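Local coordinates for protein putative mandelate racemase (PDB 2O56) that is of unknown function but probably acts as a magnesium-dependent hydro-lyase of the enolase superfamily, at residues Ser330-Leu335 against Ile381-Thr386; Ile102-Trp107 against Pro295-Cys300; Thr304-Ile309 against Leu335-Ala340; Tyr352-Pro357 against Tyr366-Gly371. All coordinates share one frame; numbering follows the deposited sequence.

Interaction 1 of 4, residues Ser330-Leu335 against Ile381-Thr386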
loop_
_atom_site.group_PDB
_atom_site.type_symbol
_atom_site.label_atom_id
_atom_site.label_comp_id
_atom_site.label_asym_id
_atom_site.label_seq_id
_atom_site.Cartn_x
_atom_site.Cartn_y
_atom_site.Cartn_z
ATOM N N SER A 330 36.509 13.011 -17.801
ATOM C CA SER A 330 35.300 12.199 -17.642
ATOM C C SER A 330 35.548 10.717 -17.955
ATOM O O SER A 330 35.171 9.829 -17.192
ATOM C CB SER A 330 34.176 12.753 -18.519
ATOM O OG SER A 330 32.914 12.359 -18.010
ATOM N N THR A 331 36.190 10.443 -19.077
ATOM C CA THR A 331 36.479 9.064 -19.438
ATOM C C THR A 331 37.334 8.357 -18.384
ATOM O O THR A 331 36.981 7.262 -17.928
ATOM C CB THR A 331 37.102 8.972 -20.827
ATOM O OG1 THR A 331 36.095 9.292 -21.785
ATOM C CG2 THR A 331 37.630 7.547 -21.099
ATOM N N ALA A 332 38.419 9.014 -17.970
ATOM C CA ALA A 332 39.304 8.508 -16.936
ATOM C C ALA A 332 38.566 8.093 -15.674
ATOM O O ALA A 332 38.724 6.956 -15.205
ATOM C CB ALA A 332 40.380 9.554 -16.597
ATOM N N VAL A 333 37.757 9.001 -15.123
ATOM C CA VAL A 333 37.147 8.745 -13.830
ATOM C C VAL A 333 36.084 7.667 -13.937
ATOM O O VAL A 333 35.935 6.843 -13.035
ATOM C CB VAL A 333 36.621 10.032 -13.119
ATOM C CG1 VAL A 333 37.688 11.077 -13.108
ATOM C CG2 VAL A 333 35.375 10.585 -13.784
ATOM N N ALA A 334 35.365 7.662 -15.057
ATOM C CA ALA A 334 34.489 6.545 -15.413
ATOM C C ALA A 334 35.189 5.181 -15.385
ATOM O O ALA A 334 34.687 4.235 -14.788
ATOM C CB ALA A 334 33.832 6.801 -16.752
ATOM N N LEU A 335 36.353 5.083 -16.029
ATOM C CA LEU A 335 37.122 3.837 -16.055
ATOM C C LEU A 335 37.543 3.319 -14.682
ATOM O O LEU A 335 37.502 2.114 -14.447
ATOM C CB LEU A 335 38.338 3.956 -16.980
ATOM C CG LEU A 335 37.991 4.249 -18.436
ATOM C CD1 LEU A 335 39.263 4.440 -19.240
ATOM C CD2 LEU A 335 37.101 3.156 -19.043
ATOM N N ILE A 381 43.507 10.393 -10.748
ATOM C CA ILE A 381 42.658 10.025 -11.869
ATOM C C ILE A 381 43.437 9.637 -13.118
ATOM O O ILE A 381 42.888 8.991 -14.008
ATOM C CB ILE A 381 41.573 11.083 -12.175
ATOM C CG1 ILE A 381 42.179 12.353 -12.782
ATOM C CG2 ILE A 381 40.771 11.405 -10.901
ATOM C CD1 ILE A 381 41.151 13.248 -13.442
ATOM N N GLY A 382 44.712 10.038 -13.175
ATOM C CA GLY A 382 45.617 9.681 -14.276
ATOM C C GLY A 382 45.383 10.498 -15.534
ATOM O O GLY A 382 45.696 10.050 -16.650
ATOM N N GLN A 383 44.827 11.693 -15.350
ATOM C CA GLN A 383 44.460 12.573 -16.450
ATOM C C GLN A 383 44.516 14.029 -16.021
ATOM O O GLN A 383 44.214 14.368 -14.875
ATOM C CB GLN A 383 43.090 12.196 -17.023
ATOM C CG GLN A 383 42.777 12.832 -18.395
ATOM C CD GLN A 383 43.799 12.491 -19.486
ATOM O OE1 GLN A 383 44.913 13.026 -19.497
ATOM N NE2 GLN A 383 43.400 11.630 -20.436
ATOM N N GLU A 384 44.951 14.890 -16.940
ATOM C CA GLU A 384 45.232 16.290 -16.640
ATOM C C GLU A 384 45.105 17.053 -17.945
ATOM O O GLU A 384 45.449 16.528 -18.999
ATOM C CB GLU A 384 46.683 16.454 -16.158
ATOM C CG GLU A 384 46.970 15.999 -14.738
ATOM C CD GLU A 384 48.332 16.451 -14.246
ATOM O OE1 GLU A 384 49.094 17.023 -15.058
ATOM O OE2 GLU A 384 48.635 16.229 -13.052
ATOM N N LEU A 385 44.644 18.295 -17.883
ATOM C CA LEU A 385 44.703 19.177 -19.055
ATOM C C LEU A 385 46.171 19.465 -19.391
ATOM O O LEU A 385 47.025 19.485 -18.497
ATOM C CB LEU A 385 43.984 20.491 -18.752
ATOM C CG LEU A 385 42.462 20.516 -18.604
ATOM C CD1 LEU A 385 42.064 21.946 -18.348
ATOM C CD2 LEU A 385 41.784 19.981 -19.868
ATOM N N THR A 386 46.462 19.698 -20.664
ATOM C CA THR A 386 47.836 20.081 -21.057
ATOM C C THR A 386 48.087 21.530 -20.699
ATOM O O THR A 386 47.134 22.315 -20.618
ATOM C CB THR A 386 48.059 19.966 -22.570
ATOM O OG1 THR A 386 47.211 20.903 -23.239
ATOM C CG2 THR A 386 47.776 18.572 -23.063
#
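Ala332 and Val333, neighbours on helix 328-340, meet Ile381 and Gln383 of the irregular 381-386 segment; every touch between the two is van der Waals, and the hydrogen bonds of Ile381 and Gln383 go to other partners. The apolar part belongs to Val333 and Ile381, whose side chains lie alongside each other and point the same way. Val333 turns a single methyl to its partner: CG1, beside the backbone N and anti to the carbonyl carbon (chi1 -50°), comes within 3.8 Å of Ile381 CG2. Val333 CG1 is also 4.1 Å from Ile381 CD1, so it touches both branches of the isoleucine. A second apolar touch joins the methyl CB of Ala332 to the CB of Gln383, 3.8 Å away.

Helix 328-340 belongs to the outer layer of the modified TIM barrel of the enolase superfamily; the 381-386 segment lies on the way to helix 387-392 and strand 395-398, where the chain returns to the sheet of the N-terminal domain.

Polar atoms meet the helix differently. Ala332 CB approaches the carbonyl oxygen of Ile381 at 3.6 Å, a van der Waals contact, while the same oxygen takes a hydrogen bond from His336 NE2, one turn further along the helix. At the other end of that residue, Ile381 N is bound to Asp108 OD1 of helix 93-114. Gln383 folds back at chi2 (58°), and its OE1 accepts from Glu384 N at 3.2 Å, in the carbonyl plane and on a lone pair. Its NE2 is held by Tyr364 O, leaving the amide fixed at both ends.

Interaction 2 of 4, residues Ile102-Trp107 against Pro295-Cys300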
loop_
_atom_site.group_PDB
_atom_site.type_symbol
_atom_site.label_atom_id
_atom_site.label_comp_id
_atom_site.label_asym_id
_atom_site.label_seq_id
_atom_site.Cartn_x
_atom_site.Cartn_y
_atom_site.Cartn_z
ATOM N N ILE A 102 34.462 19.583 -8.388
ATOM C CA ILE A 102 35.271 19.793 -7.189
ATOM C C ILE A 102 35.648 18.482 -6.531
ATOM O O ILE A 102 36.816 18.266 -6.191
ATOM C CB ILE A 102 34.536 20.704 -6.208
ATOM C CG1 ILE A 102 34.561 22.141 -6.754
ATOM C CG2 ILE A 102 35.162 20.666 -4.818
ATOM C CD1 ILE A 102 33.706 23.091 -6.005
ATOM N N ASP A 103 34.665 17.598 -6.389
ATOM C CA ASP A 103 34.863 16.334 -5.708
ATOM C C ASP A 103 35.887 15.466 -6.408
ATOM O O ASP A 103 36.738 14.873 -5.745
ATOM C CB ASP A 103 33.542 15.562 -5.605
ATOM C CG ASP A 103 33.684 14.288 -4.799
ATOM O OD1 ASP A 103 33.750 14.367 -3.552
ATOM O OD2 ASP A 103 33.759 13.210 -5.425
ATOM N N ILE A 104 35.778 15.368 -7.738
ATOM C CA ILE A 104 36.712 14.589 -8.540
ATOM C C ILE A 104 38.150 15.100 -8.334
ATOM O O ILE A 104 39.075 14.313 -8.134
ATOM C CB ILE A 104 36.359 14.629 -10.063
ATOM C CG1 ILE A 104 35.050 13.889 -10.359
ATOM C CG2 ILE A 104 37.501 14.013 -10.896
ATOM C CD1 ILE A 104 34.420 14.289 -11.663
ATOM N N ALA A 105 38.313 16.418 -8.333
ATOM C CA ALA A 105 39.631 17.041 -8.152
ATOM C C ALA A 105 40.213 16.772 -6.762
ATOM O O ALA A 105 41.426 16.670 -6.593
ATOM C CB ALA A 105 39.543 18.534 -8.450
ATOM N N LEU A 106 39.341 16.585 -5.779
ATOM C CA LEU A 106 39.767 16.156 -4.454
ATOM C C LEU A 106 40.339 14.728 -4.421
ATOM O O LEU A 106 41.330 14.459 -3.731
ATOM C CB LEU A 106 38.620 16.313 -3.445
ATOM C CG LEU A 106 38.102 17.733 -3.175
ATOM C CD1 LEU A 106 36.965 17.690 -2.167
ATOM C CD2 LEU A 106 39.192 18.662 -2.671
ATOM N N TRP A 107 39.722 13.815 -5.162
ATOM C CA TRP A 107 40.230 12.446 -5.284
ATOM C C TRP A 107 41.510 12.365 -6.129
ATOM O O TRP A 107 42.321 11.447 -5.946
ATOM C CB TRP A 107 39.170 11.513 -5.898
ATOM C CG TRP A 107 38.088 11.117 -4.918
ATOM C CD1 TRP A 107 36.959 11.831 -4.599
ATOM C CD2 TRP A 107 38.051 9.932 -4.113
ATOM N NE1 TRP A 107 36.224 11.159 -3.647
ATOM C CE2 TRP A 107 36.868 9.992 -3.332
ATOM C CE3 TRP A 107 38.908 8.835 -3.958
ATOM C CZ2 TRP A 107 36.515 8.988 -2.430
ATOM C CZ3 TRP A 107 38.553 7.830 -3.055
ATOM C CH2 TRP A 107 37.362 7.919 -2.303
ATOM N N PRO A 295 24.597 6.949 -13.683
ATOM C CA PRO A 295 25.054 8.232 -13.195
ATOM C C PRO A 295 26.271 8.674 -13.987
ATOM O O PRO A 295 27.097 7.848 -14.383
ATOM C CB PRO A 295 25.420 7.961 -11.719
ATOM C CG PRO A 295 25.679 6.466 -11.652
ATOM C CD PRO A 295 24.792 5.860 -12.703
ATOM N N ASP A 296 26.338 9.971 -14.248
ATOM C CA ASP A 296 27.529 10.611 -14.805
ATOM C C ASP A 296 28.331 11.119 -13.602
ATOM O O ASP A 296 27.803 11.865 -12.795
ATOM C CB ASP A 296 27.050 11.773 -15.700
ATOM C CG ASP A 296 28.189 12.481 -16.449
ATOM O OD1 ASP A 296 29.166 12.910 -15.819
ATOM O OD2 ASP A 296 28.081 12.652 -17.680
ATOM N N ILE A 297 29.592 10.713 -13.468
ATOM C CA ILE A 297 30.382 11.108 -12.299
ATOM C C ILE A 297 30.565 12.630 -12.257
ATOM O O ILE A 297 30.676 13.201 -11.186
ATOM C CB ILE A 297 31.743 10.334 -12.214
ATOM C CG1 ILE A 297 31.494 8.856 -11.916
ATOM C CG2 ILE A 297 32.692 10.900 -11.119
ATOM C CD1 ILE A 297 32.615 7.925 -12.392
ATOM N N CYS A 298 30.550 13.277 -13.424
ATOM C CA CYS A 298 30.816 14.715 -13.549
ATOM C C CYS A 298 29.557 15.562 -13.390
ATOM O O CYS A 298 29.648 16.789 -13.263
ATOM C CB CYS A 298 31.468 15.032 -14.897
ATOM S SG CYS A 298 33.041 14.184 -15.209
ATOM N N THR A 299 28.393 14.909 -13.393
ATOM C CA THR A 299 27.089 15.603 -13.180
ATOM C C THR A 299 26.399 15.188 -11.881
ATOM O O THR A 299 25.783 16.012 -11.220
ATOM C CB THR A 299 26.083 15.389 -14.364
ATOM O OG1 THR A 299 26.758 15.526 -15.628
ATOM C CG2 THR A 299 24.931 16.405 -14.312
ATOM N N CYS A 300 26.475 13.908 -11.522
ATOM C CA CYS A 300 25.530 13.361 -10.554
ATOM C C CYS A 300 26.089 13.183 -9.151
ATOM O O CYS A 300 25.475 12.513 -8.301
ATOM C CB CYS A 300 24.927 12.067 -11.078
ATOM S SG CYS A 300 24.198 12.302 -12.740
#
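Ile104 reaches Ile297 and Cys298 with an extended side chain: chi1 of -68° sets CG1 beside the backbone N, and chi2 of 160° carries CD1 straight out from the helix. On the facing loop, Ile297 offers CG2, the branch opposite its own backbone N, while the first torsion of Cys298 (-59°) brings SG alongside the backbone N. The two isoleucines cross at about a right angle. Ile104 CD1 is 3.8 Å from Ile297 CG2 and equally 3.8 Å from Cys298 SG, so one terminal methyl serves both residues; Ile104 CG1 adds a contact of 3.9 Å to Ile297 CG2.

This joins helix 93-114 of the N-terminal domain to the loop that follows barrel strand 292-293, an interface between the two domains of the enolase-superfamily fold. The loop is shaped by Asp296, whose OD1 accepts from Cys298 N at 2.8 Å to make an Asx turn, with a weak second bond from Thr299 N. Asp296 O accepts from Cys300 N at 2.7 Å, and Asp296 N in turn donates a hydrogen bond to Cys300 SG at 3.5 Å. The other carboxylate oxygen, OD2, is bonded to His323 ND1, an arrangement consistent with the His-Asp pair of mandelate racemase relatives. Val333 of helix 328-340 touches both isoleucines, and Thr299 packs on Trp87 of a second subunit.

Interaction 3 of 4, residues Thr304-Ile309 against Leu335-Ala340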
loop_
_atom_site.group_PDB
_atom_site.type_symbol
_atom_site.label_atom_id
_atom_site.label_comp_id
_atom_site.label_asym_id
_atom_site.label_seq_id
_atom_site.Cartn_x
_atom_site.Cartn_y
_atom_site.Cartn_z
ATOM N N THR A 304 32.790 10.660 -4.745
ATOM C CA THR A 304 32.317 10.332 -3.400
ATOM C C THR A 304 30.878 9.808 -3.429
ATOM O O THR A 304 30.572 8.768 -2.832
ATOM C CB THR A 304 32.439 11.528 -2.462
ATOM O OG1 THR A 304 33.788 12.008 -2.506
ATOM C CG2 THR A 304 32.105 11.131 -1.022
ATOM N N GLU A 305 30.017 10.518 -4.151
ATOM C CA GLU A 305 28.596 10.212 -4.179
ATOM C C GLU A 305 28.271 9.100 -5.174
ATOM O O GLU A 305 27.434 8.231 -4.888
ATOM C CB GLU A 305 27.769 11.472 -4.490
ATOM C CG GLU A 305 26.277 11.247 -4.335
ATOM C CD GLU A 305 25.803 11.202 -2.891
ATOM O OE1 GLU A 305 26.621 11.361 -1.950
ATOM O OE2 GLU A 305 24.594 10.978 -2.691
ATOM N N VAL A 306 28.907 9.103 -6.337
ATOM C CA VAL A 306 28.586 8.042 -7.306
ATOM C C VAL A 306 28.977 6.632 -6.814
ATOM O O VAL A 306 28.241 5.669 -7.035
ATOM C CB VAL A 306 29.047 8.387 -8.757
ATOM C CG1 VAL A 306 28.897 7.191 -9.692
ATOM C CG2 VAL A 306 28.204 9.567 -9.300
ATOM N N LYS A 307 30.107 6.503 -6.116
ATOM C CA LYS A 307 30.423 5.242 -5.450
ATOM C C LYS A 307 29.277 4.807 -4.529
ATOM O O LYS A 307 28.898 3.655 -4.520
ATOM C CB LYS A 307 31.741 5.339 -4.665
ATOM C CG LYS A 307 32.208 4.036 -4.026
ATOM C CD LYS A 307 32.528 2.968 -5.079
ATOM C CE LYS A 307 33.117 1.696 -4.440
ATOM N NZ LYS A 307 32.345 1.213 -3.237
ATOM N N LYS A 308 28.742 5.741 -3.753
ATOM C CA LYS A 308 27.625 5.446 -2.845
ATOM C C LYS A 308 26.344 5.043 -3.588
ATOM O O LYS A 308 25.658 4.092 -3.194
ATOM C CB LYS A 308 27.390 6.638 -1.923
ATOM C CG LYS A 308 28.622 6.976 -1.082
ATOM C CD LYS A 308 28.350 8.247 -0.248
ATOM C CE LYS A 308 29.501 8.512 0.709
ATOM N NZ LYS A 308 29.243 9.804 1.469
ATOM N N ILE A 309 26.050 5.744 -4.681
ATOM C CA ILE A 309 24.981 5.343 -5.598
ATOM C C ILE A 309 25.122 3.900 -6.072
ATOM O O ILE A 309 24.176 3.124 -5.971
ATOM C CB ILE A 309 24.845 6.336 -6.792
ATOM C CG1 ILE A 309 24.388 7.707 -6.286
ATOM C CG2 ILE A 309 23.867 5.799 -7.877
ATOM C CD1 ILE A 309 24.453 8.815 -7.345
ATOM N N LEU A 335 36.353 5.083 -16.029
ATOM C CA LEU A 335 37.122 3.837 -16.055
ATOM C C LEU A 335 37.543 3.319 -14.682
ATOM O O LEU A 335 37.502 2.114 -14.447
ATOM C CB LEU A 335 38.338 3.956 -16.980
ATOM C CG LEU A 335 37.991 4.249 -18.436
ATOM C CD1 LEU A 335 39.263 4.440 -19.240
ATOM C CD2 LEU A 335 37.101 3.156 -19.043
ATOM N N HIS A 336 37.959 4.229 -13.797
ATOM C CA HIS A 336 38.271 3.898 -12.419
ATOM C C HIS A 336 37.084 3.360 -11.621
ATOM O O HIS A 336 37.201 2.363 -10.897
ATOM C CB HIS A 336 38.856 5.127 -11.709
ATOM C CG HIS A 336 40.252 5.476 -12.144
ATOM N ND1 HIS A 336 41.357 4.748 -11.757
ATOM C CD2 HIS A 336 40.719 6.470 -12.939
ATOM C CE1 HIS A 336 42.442 5.271 -12.301
ATOM N NE2 HIS A 336 42.083 6.322 -13.017
ATOM N N MET A 337 35.943 4.023 -11.731
ATOM C CA MET A 337 34.749 3.584 -11.008
ATOM C C MET A 337 34.348 2.219 -11.541
ATOM O O MET A 337 34.094 1.299 -10.780
ATOM C CB MET A 337 33.604 4.583 -11.218
ATOM C CG MET A 337 32.335 4.348 -10.332
ATOM S SD MET A 337 32.590 4.687 -8.583
ATOM C CE MET A 337 32.745 6.469 -8.586
ATOM N N GLU A 338 34.302 2.100 -12.858
ATOM C CA GLU A 338 33.816 0.880 -13.487
ATOM C C GLU A 338 34.758 -0.313 -13.250
ATOM O O GLU A 338 34.356 -1.463 -13.392
ATOM C CB GLU A 338 33.596 1.127 -14.978
ATOM C CG GLU A 338 32.466 2.123 -15.237
ATOM C CD GLU A 338 32.370 2.581 -16.682
ATOM O OE1 GLU A 338 33.421 2.724 -17.337
ATOM O OE2 GLU A 338 31.236 2.829 -17.153
ATOM N N THR A 339 36.005 -0.022 -12.877
ATOM C CA THR A 339 36.992 -1.055 -12.576
ATOM C C THR A 339 36.768 -1.639 -11.206
ATOM O O THR A 339 36.905 -2.849 -11.016
ATOM C CB THR A 339 38.448 -0.501 -12.677
ATOM O OG1 THR A 339 38.696 -0.090 -14.015
ATOM C CG2 THR A 339 39.484 -1.541 -12.305
ATOM N N ALA A 340 36.427 -0.764 -10.251
ATOM C CA ALA A 340 36.310 -1.144 -8.852
ATOM C C ALA A 340 34.964 -1.782 -8.469
ATOM O O ALA A 340 34.914 -2.717 -7.655
ATOM C CB ALA A 340 36.550 0.078 -7.973
#
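Met337 bridges to Val306 and Lys307 between two helices, 302-314 and 328-340, that follow one another along the chain in the outer layer of the modified TIM barrel. Its side chain first extends away from the backbone N (chi1 -171°), then bends twice, at chi2 (69°) and chi3 (70°), which lays the thioether against the opposing helix. The terminal methyl ends over the backbone: Met337 CE is 3.6 Å from Lys307 N and 4.1 Å from Val306 CG1, the valine branch that lies opposite its own N. Both Val306 and Lys307 cross obliquely to the methionine.

Lys307 contributes hydrocarbon, not charge. Bends at chi2 and chi4 curl its chain past the sulfur, while NZ makes salt bridges to Asp311 and to Glu75 of a third subunit. A buried interhelix contact thus lies beside a subunit interface, where Lys307 also packs on Lys308 of that third subunit. Val306 also touches Ile297 and Pro295 in the loop ahead of its helix. Met337 SD itself rests 3.8 Å from Lys307 CA and 3.9 Å from Lys307 CD.

Interaction 4 of 4, residues Tyr352-Pro357 against Tyr366-Gly371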
loop_
_atom_site.group_PDB
_atom_site.type_symbol
_atom_site.label_atom_id
_atom_site.label_comp_id
_atom_site.label_asym_id
_atom_site.label_seq_id
_atom_site.Cartn_x
_atom_site.Cartn_y
_atom_site.Cartn_z
ATOM N N TYR A 352 33.277 11.166 -30.853
ATOM C CA TYR A 352 34.052 12.410 -30.707
ATOM C C TYR A 352 35.184 12.258 -29.689
ATOM O O TYR A 352 36.177 12.970 -29.757
ATOM C CB TYR A 352 33.141 13.583 -30.295
ATOM C CG TYR A 352 32.846 13.585 -28.816
ATOM C CD1 TYR A 352 33.755 14.135 -27.899
ATOM C CD2 TYR A 352 31.678 13.013 -28.324
ATOM C CE1 TYR A 352 33.510 14.101 -26.549
ATOM C CE2 TYR A 352 31.415 12.991 -26.963
ATOM C CZ TYR A 352 32.338 13.531 -26.082
ATOM O OH TYR A 352 32.084 13.503 -24.729
ATOM N N ALA A 353 35.009 11.336 -28.742
ATOM C CA ALA A 353 35.950 11.128 -27.648
ATOM C C ALA A 353 37.295 10.563 -28.141
ATOM O O ALA A 353 38.323 10.699 -27.471
ATOM C CB ALA A 353 35.341 10.196 -26.616
ATOM N N LEU A 354 37.261 9.922 -29.305
ATOM C CA LEU A 354 38.448 9.354 -29.945
ATOM C C LEU A 354 39.210 10.397 -30.763
ATOM O O LEU A 354 40.361 10.180 -31.135
ATOM C CB LEU A 354 38.030 8.208 -30.874
ATOM C CG LEU A 354 37.280 7.007 -30.298
ATOM C CD1 LEU A 354 36.683 6.166 -31.432
ATOM C CD2 LEU A 354 38.227 6.174 -29.453
ATOM N N LEU A 355 38.555 11.519 -31.048
ATOM C CA LEU A 355 39.021 12.457 -32.061
ATOM C C LEU A 355 39.978 13.488 -31.484
ATOM O O LEU A 355 39.910 13.803 -30.297
ATOM C CB LEU A 355 37.835 13.158 -32.719
ATOM C CG LEU A 355 36.836 12.262 -33.446
ATOM C CD1 LEU A 355 35.733 13.104 -34.059
ATOM C CD2 LEU A 355 37.531 11.429 -34.518
ATOM N N GLU A 356 40.798 14.060 -32.350
ATOM C CA GLU A 356 41.802 15.047 -31.996
ATOM C C GLU A 356 41.389 16.212 -31.161
ATOM O O GLU A 356 41.991 16.469 -30.186
ATOM C CB GLU A 356 42.502 15.562 -33.236
ATOM C CG GLU A 356 43.532 14.629 -33.714
ATOM C CD GLU A 356 44.757 14.729 -32.896
ATOM O OE1 GLU A 356 45.185 15.884 -32.717
ATOM O OE2 GLU A 356 45.287 13.695 -32.436
ATOM N N PRO A 357 40.381 16.942 -31.563
ATOM C CA PRO A 357 39.928 18.094 -30.751
ATOM C C PRO A 357 39.511 17.758 -29.309
ATOM O O PRO A 357 39.576 18.629 -28.427
ATOM C CB PRO A 357 38.727 18.636 -31.539
ATOM C CG PRO A 357 38.918 18.133 -32.932
ATOM C CD PRO A 357 39.567 16.796 -32.788
ATOM N N TYR A 366 44.134 7.747 -23.500
ATOM C CA TYR A 366 43.622 6.409 -23.260
ATOM C C TYR A 366 42.589 6.085 -24.322
ATOM O O TYR A 366 41.562 6.760 -24.445
ATOM C CB TYR A 366 43.025 6.300 -21.856
ATOM C CG TYR A 366 43.984 6.731 -20.772
ATOM C CD1 TYR A 366 45.077 5.936 -20.425
ATOM C CD2 TYR A 366 43.802 7.929 -20.093
ATOM C CE1 TYR A 366 45.963 6.338 -19.445
ATOM C CE2 TYR A 366 44.683 8.338 -19.110
ATOM C CZ TYR A 366 45.756 7.539 -18.790
ATOM O OH TYR A 366 46.631 7.935 -17.804
ATOM N N LEU A 367 42.876 5.063 -25.112
ATOM C CA LEU A 367 41.996 4.725 -26.217
ATOM C C LEU A 367 41.522 3.299 -26.040
ATOM O O LEU A 367 42.277 2.455 -25.548
ATOM C CB LEU A 367 42.714 4.907 -27.560
ATOM C CG LEU A 367 43.099 6.347 -27.938
ATOM C CD1 LEU A 367 43.998 6.364 -29.172
ATOM C CD2 LEU A 367 41.870 7.243 -28.162
ATOM N N PRO A 368 40.264 3.019 -26.427
ATOM C CA PRO A 368 39.823 1.638 -26.344
ATOM C C PRO A 368 40.445 0.842 -27.481
ATOM O O PRO A 368 40.794 1.433 -28.499
ATOM C CB PRO A 368 38.310 1.741 -26.526
ATOM C CG PRO A 368 38.101 2.992 -27.297
ATOM C CD PRO A 368 39.225 3.915 -26.961
ATOM N N LYS A 369 40.592 -0.470 -27.288
ATOM C CA LYS A 369 41.134 -1.374 -28.301
ATOM C C LYS A 369 40.242 -2.598 -28.362
ATOM O O LYS A 369 40.084 -3.296 -27.354
ATOM C CB LYS A 369 42.552 -1.819 -27.924
ATOM C CG LYS A 369 43.617 -0.722 -27.984
ATOM C CD LYS A 369 44.079 -0.447 -29.400
ATOM C CE LYS A 369 45.094 0.682 -29.430
ATOM N NZ LYS A 369 44.474 2.032 -29.480
ATOM N N ASN A 370 39.655 -2.842 -29.532
ATOM C CA ASN A 370 38.818 -4.013 -29.782
ATOM C C ASN A 370 37.580 -4.079 -28.894
ATOM O O ASN A 370 37.165 -5.156 -28.455
ATOM C CB ASN A 370 39.641 -5.288 -29.683
ATOM C CG ASN A 370 40.866 -5.230 -30.547
ATOM O OD1 ASN A 370 40.760 -5.024 -31.754
ATOM N ND2 ASN A 370 42.041 -5.376 -29.939
ATOM N N GLY A 371 37.007 -2.906 -28.647
ATOM C CA GLY A 371 35.798 -2.786 -27.846
ATOM C C GLY A 371 36.031 -2.739 -26.349
ATOM O O GLY A 371 35.074 -2.785 -25.581
#
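Leu354 sits in a short turn, 352-355, closed by the bond from Leu355 N to Tyr352 O at 3.1 Å, and it faces Leu367 and Pro368 on an extended run of chain, the nearest CA atoms, those of Leu354 and Leu367, being 6.9 Å apart. Neither leucine has its CB aimed at the other segment; it is the ends of the side chains that lean in. In Leu354, CG sits beside the backbone N (chi1 -59°) and CD1 prolongs the chain (chi2 167°), so that CD2 is the branch turned to the partner. Leu354 CD2 does the touching: it lies 3.5 Å from Pro368 CD and 3.8 Å from Pro368 CG, at the CD-CG edge of the pyrrolidine ring, and 4.0 Å from Leu367 CD2, a methyl-to-methyl meeting.

The turn follows the last barrel strand, 347-350, and leads into helix 356-359, with Leu355 at its N-cap position; the 366-371 segment then runs on to strand 372-373, which lies in the same small mixed sheet as 347-350. Leu349 of strand 347-350 touches both Leu354 and Pro368 and so completes the small apolar cluster. Contact here is wholly van der Waals, and the two leucines remain partly exposed while the proline is buried. Nearby, Tyr352 is anchored through OH to Gly326 O, and its ring meets that of Trp25 edge-to-face.

Helix 328-340 links interactions 1, 2 and 3: interactions 1 and 3 use its successive turns and share Leu335, and Val333 CG1 of interaction 1 lies 3.7 Å from Ile104 CG2 of interaction 2. Interactions 2 and 3 are about 10 Å apart between centres and meet through Thr304 OG1, which is 2.6 Å from Asp103 OD1 and 2.8 Å from Trp107 NE1. Interaction 4 is nested within the loop that interaction 1 closes, and Tyr366 OH to Gly382 O, 2.6 Å, connects them. The side chains of Cys298 (interaction 2) and Val306 (interaction 3) each lie about 10 Å from that of the magnesium ligand Glu273, and that of Cys298 is about 14 Å from the bound magnesium ion.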